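Local coordinates for protein serine protease inhibitor (Schistosoma haematobium, PDB 3STO) that is a serpin that probably inhibits serine-type endopeptidases, at residues T303-L306 with V307-L310. Residues are numbered along the deposited sequence; the frame is centred on the assembly and turned at random.
Sequences TLDL and VPTL
The carboxylate of Asp305 meets the start of the following helix through one face: the amide of Val307 and the pyrrolidine ring of Pro308 both lie on the same side of it. Val307 N donates to Asp305 OD1 at 2.9 Å, approaching from above the carboxylate plane, 44° out of it, with an N-H...O angle of 152°. Pro308 CD sits over this face, about equally far from both oxygens, 3.4 Å from Asp305 OD1, and the two side chains cross at about a right angle. Beyond the OD1 end, Val307 CB approaches that oxygen to 3.4 Å. The carboxylate can reach forward because CG of Asp305 is turned opposite the backbone N (chi1 164°). The result is an Asx turn, a textbook way for a strand to pass into a helix: the acidic side chain takes the place of the missing backbone carbonyl for the first amide of the helix, Val307 N, and its charge would probably suit the positive end of the helix dipole.

Inside this cap the helical bonding begins. Leu310 N gives Leu306 O a nearly linear bond of 2.9 Å, met almost head-on to the carbonyl. Pro308, lacking an N-H, fits the first turn at no cost in bonding. Leu310 CG packs against the same oxygen, while Leu310 CD1 touches Leu306 CB at 4.0 Å, an apolar bridge across the turn.

Leu306 and Leu310 both rest on Ile46 of helix 43-55, and Leu306 also on Tyr26 of helix 18-30, which Thr309 meets through Thr29 and Val30. Val307 and Leu310 cover Phe340 on strand 339-348, whose backbone bonds to Leu304 and Leu306 hold the end of strand 287-305 beside it, in the large central sheet of the serpin fold.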
# COMPACT_ATOMS: atom_id res chain seq x y z
N THR A 303 6.36 -9.03 1.31
CA THR A 303 6.64 -8.99 -0.12
C THR A 303 5.48 -9.66 -0.82
O THR A 303 5.19 -10.83 -0.57
CB THR A 303 7.87 -9.82 -0.45
OG1 THR A 303 9.02 -9.24 0.18
CG2 THR A 303 8.09 -9.85 -1.95
N LEU A 304 4.76 -8.93 -1.64
CA LEU A 304 3.66 -9.52 -2.38
C LEU A 304 4.06 -9.78 -3.82
O LEU A 304 4.70 -8.92 -4.47
CB LEU A 304 2.47 -8.58 -2.38
CG LEU A 304 1.70 -8.38 -1.10
CD1 LEU A 304 0.61 -7.37 -1.40
CD2 LEU A 304 1.13 -9.70 -0.64
N ASP A 305 3.67 -10.96 -4.32
CA ASP A 305 3.69 -11.28 -5.75
C ASP A 305 2.31 -10.92 -6.25
O ASP A 305 1.32 -11.55 -5.89
CB ASP A 305 3.94 -12.78 -5.97
CG ASP A 305 3.58 -13.25 -7.40
OD1 ASP A 305 3.49 -12.41 -8.34
OD2 ASP A 305 3.39 -14.48 -7.60
N LEU A 306 2.24 -9.88 -7.06
CA LEU A 306 0.94 -9.41 -7.53
C LEU A 306 0.49 -9.98 -8.87
O LEU A 306 -0.65 -9.72 -9.32
CB LEU A 306 0.93 -7.88 -7.56
CG LEU A 306 1.25 -7.45 -6.14
CD1 LEU A 306 1.71 -6.04 -6.11
CD2 LEU A 306 0.04 -7.68 -5.29
N VAL A 307 1.35 -10.77 -9.51
CA VAL A 307 1.01 -11.25 -10.85
C VAL A 307 -0.34 -12.00 -10.91
O VAL A 307 -1.18 -11.67 -11.74
CB VAL A 307 2.16 -12.05 -11.50
CG1 VAL A 307 1.68 -12.74 -12.76
CG2 VAL A 307 3.34 -11.14 -11.78
N PRO A 308 -0.58 -12.99 -10.00
CA PRO A 308 -1.86 -13.73 -10.00
C PRO A 308 -3.09 -12.85 -9.78
O PRO A 308 -4.08 -12.97 -10.51
CB PRO A 308 -1.69 -14.73 -8.86
CG PRO A 308 -0.18 -14.90 -8.71
CD PRO A 308 0.37 -13.54 -9.01
N THR A 309 -3.03 -11.96 -8.79
CA THR A 309 -4.13 -11.03 -8.54
C THR A 309 -4.40 -10.14 -9.73
O THR A 309 -5.56 -9.94 -10.10
CB THR A 309 -3.83 -10.09 -7.34
OG1 THR A 309 -3.56 -10.86 -6.17
CG2 THR A 309 -5.01 -9.16 -7.07
N LEU A 310 -3.33 -9.59 -10.31
CA LEU A 310 -3.43 -8.76 -11.53
C LEU A 310 -3.98 -9.52 -12.75
O LEU A 310 -4.78 -8.97 -13.50
CB LEU A 310 -2.08 -8.10 -11.88
CG LEU A 310 -1.61 -7.02 -10.89
CD1 LEU A 310 -0.21 -6.59 -11.20
CD2 LEU A 310 -2.55 -5.83 -10.91